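Local atomic coordinates of mandelate racemase/muconate lactonizing enzyme family protein (PDB entry 3S5S), a protein that belongs to the mandelate racemase/muconate lactonizing enzyme family of the enolase superfamily, pairing an N-terminal capping domain with a modified beta/alpha barrel. Residues Ala103-Ala106 and Ile107-Ile111. Sequence-based numbering, arbitrary orientation.
Sequences ARCA and IETAI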
ATOM      1  N   ALA A 103     -15.535 -13.413  -0.348  1.00 23.88           N
ATOM      2  CA  ALA A 103     -15.300 -14.034  -1.659  1.00 24.12           C
ATOM      3  C   ALA A 103     -14.108 -13.378  -2.349  1.00 23.12           C
ATOM      4  O   ALA A 103     -13.283 -14.074  -2.967  1.00 22.16           O
ATOM      5  CB  ALA A 103     -16.584 -13.928  -2.601  1.00 24.69           C
ATOM      6  N   ARG A 104     -14.027 -12.045  -2.248  1.00 21.98           N
ATOM      7  CA  ARG A 104     -12.939 -11.308  -2.892  1.00 21.05           C
ATOM      8  C   ARG A 104     -11.611 -11.557  -2.245  1.00 19.69           C
ATOM      9  O   ARG A 104     -10.580 -11.584  -2.903  1.00 19.04           O
ATOM     10  CB  ARG A 104     -13.252  -9.815  -2.954  1.00 21.75           C
ATOM     11  CG  ARG A 104     -14.294  -9.529  -4.043  1.00 21.96           C
ATOM     12  CD  ARG A 104     -14.489  -8.077  -4.250  1.00 26.24           C
ATOM     13  NE  ARG A 104     -14.976  -7.375  -3.072  1.00 27.37           N
ATOM     14  CZ  ARG A 104     -14.307  -6.421  -2.414  1.00 28.10           C
ATOM     15  NH1 ARG A 104     -14.881  -5.846  -1.383  1.00 26.50           N
ATOM     16  NH2 ARG A 104     -13.091  -6.018  -2.782  1.00 27.93           N
ATOM     17  N   CYS A 105     -11.649 -11.811  -0.949  1.00 20.17           N
ATOM     18  CA  CYS A 105     -10.428 -12.073  -0.212  1.00 19.52           C
ATOM     19  C   CYS A 105      -9.935 -13.468  -0.595  1.00 18.97           C
ATOM     20  O   CYS A 105      -8.762 -13.630  -0.893  1.00 20.26           O
ATOM     21  CB  CYS A 105     -10.647 -11.895   1.299  1.00 19.69           C
ATOM     22  SG  CYS A 105      -9.269 -12.483   2.357  1.00 22.46           S
ATOM     23  N   ALA A 106     -10.832 -14.450  -0.638  1.00 18.13           N
ATOM     24  CA  ALA A 106     -10.518 -15.793  -1.067  1.00 17.47           C
ATOM     25  C   ALA A 106      -9.773 -15.819  -2.401  1.00 18.31           C
ATOM     26  O   ALA A 106      -8.753 -16.525  -2.542  1.00 17.16           O
ATOM     27  CB  ALA A 106     -11.797 -16.597  -1.187  1.00 19.05           C
ATOM     28  N   ILE A 107     -10.288 -15.037  -3.360  1.00 18.13           N
ATOM     29  CA  ILE A 107      -9.787 -15.008  -4.709  1.00 17.38           C
ATOM     30  C   ILE A 107      -8.421 -14.339  -4.753  1.00 17.86           C
ATOM     31  O   ILE A 107      -7.463 -14.927  -5.245  1.00 18.03           O
ATOM     32  CB  ILE A 107     -10.790 -14.310  -5.668  1.00 17.42           C
ATOM     33  CG1 ILE A 107     -12.043 -15.194  -5.852  1.00 16.94           C
ATOM     34  CG2 ILE A 107     -10.133 -14.025  -6.944  1.00 16.66           C
ATOM     35  CD1 ILE A 107     -13.238 -14.583  -6.574  1.00 18.06           C
ATOM     36  N   GLU A 108      -8.318 -13.126  -4.225  1.00 18.51           N
ATOM     37  CA  GLU A 108      -7.022 -12.435  -4.173  1.00 18.66           C
ATOM     38  C   GLU A 108      -6.007 -13.229  -3.356  1.00 18.01           C
ATOM     39  O   GLU A 108      -4.820 -13.274  -3.678  1.00 18.48           O
ATOM     40  CB  GLU A 108      -7.166 -11.105  -3.453  1.00 18.61           C
ATOM     41  CG  GLU A 108      -7.967 -10.067  -4.126  1.00 18.98           C
ATOM     42  CD  GLU A 108      -7.850  -8.786  -3.356  1.00 22.70           C
ATOM     43  OE1 GLU A 108      -6.753  -8.520  -2.783  1.00 26.08           O
ATOM     44  OE2 GLU A 108      -8.840  -8.056  -3.291  1.00 23.71           O
ATOM     45  N   THR A 109      -6.461 -13.851  -2.287  1.00 16.84           N
ATOM     46  CA  THR A 109      -5.525 -14.702  -1.549  1.00 17.48           C
ATOM     47  C   THR A 109      -4.978 -15.881  -2.386  1.00 16.35           C
ATOM     48  O   THR A 109      -3.799 -16.109  -2.377  1.00 16.38           O
ATOM     49  CB  THR A 109      -6.104 -15.181  -0.215  1.00 17.70           C
ATOM     50  OG1 THR A 109      -6.385 -14.015   0.565  1.00 19.99           O
ATOM     51  CG2 THR A 109      -5.104 -16.097   0.498  1.00 14.56           C
ATOM     52  N   ALA A 110      -5.837 -16.577  -3.106  1.00 16.20           N
ATOM     53  CA  ALA A 110      -5.461 -17.698  -3.987  1.00 16.62           C
ATOM     54  C   ALA A 110      -4.541 -17.238  -5.140  1.00 17.06           C
ATOM     55  O   ALA A 110      -3.561 -17.916  -5.482  1.00 18.61           O
ATOM     56  CB  ALA A 110      -6.709 -18.361  -4.529  1.00 16.12           C
ATOM     57  N   ILE A 111      -4.848 -16.109  -5.747  1.00 17.38           N
ATOM     58  CA  ILE A 111      -3.967 -15.538  -6.770  1.00 17.79           C
ATOM     59  C   ILE A 111      -2.556 -15.210  -6.205  1.00 17.89           C
ATOM     60  O   ILE A 111      -1.540 -15.705  -6.728  1.00 18.20           O
ATOM     61  CB  ILE A 111      -4.590 -14.282  -7.403  1.00 17.42           C
ATOM     62  CG1 ILE A 111      -5.850 -14.670  -8.169  1.00 17.91           C
ATOM     63  CG2 ILE A 111      -3.567 -13.507  -8.320  1.00 14.98           C
ATOM     64  CD1 ILE A 111      -6.605 -13.418  -8.750  1.00 16.73           C
TER
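In Thr109 a chi1 of -60° sets OG1 anti to the carbonyl carbon and places it beside the backbone N, facing the carbonyl one turn back, while in Cys105, one turn earlier on the same side, a chi1 of 170° turns SG away from the backbone N and toward Thr109. Thr109 OG1 donates to Cys105 O at 2.8 Å, from above the carbonyl plane and 45° out of it. Cys105 O also accepts from Thr109 N at 2.7 Å, so two donors of one residue grip it and the hydroxyl proton is used within the helix. Cys105 SG lies alongside Thr109 OG1 at 3.7 Å. Elsewhere round the helix Ile107 rests CG1 against Ala103 O at 3.3 Å, and Glu108 lays its CG methylene 3.3 Å from Arg104 O; each packs beside the carbonyl that receives its own amide. Arg104 NH2 and Glu108 OE2 stand 4.7 Å apart, too far for direct contact; each side chain has other partners: Arg104 NE bonds to Gly99 O and NH2 forms a salt bridge with Glu279, while Glu108 OE1 accepts from Ala278 N. Cys105 and Thr109 also pack on helix 272-289, whereas Ala106 and Ala110 face strand 28-42. This is regular i to i+4 alpha-helical bonding with a threonine side-chain-to-backbone bond, in a buried helix of the N-terminal capping domain characteristic of the enolase superfamily.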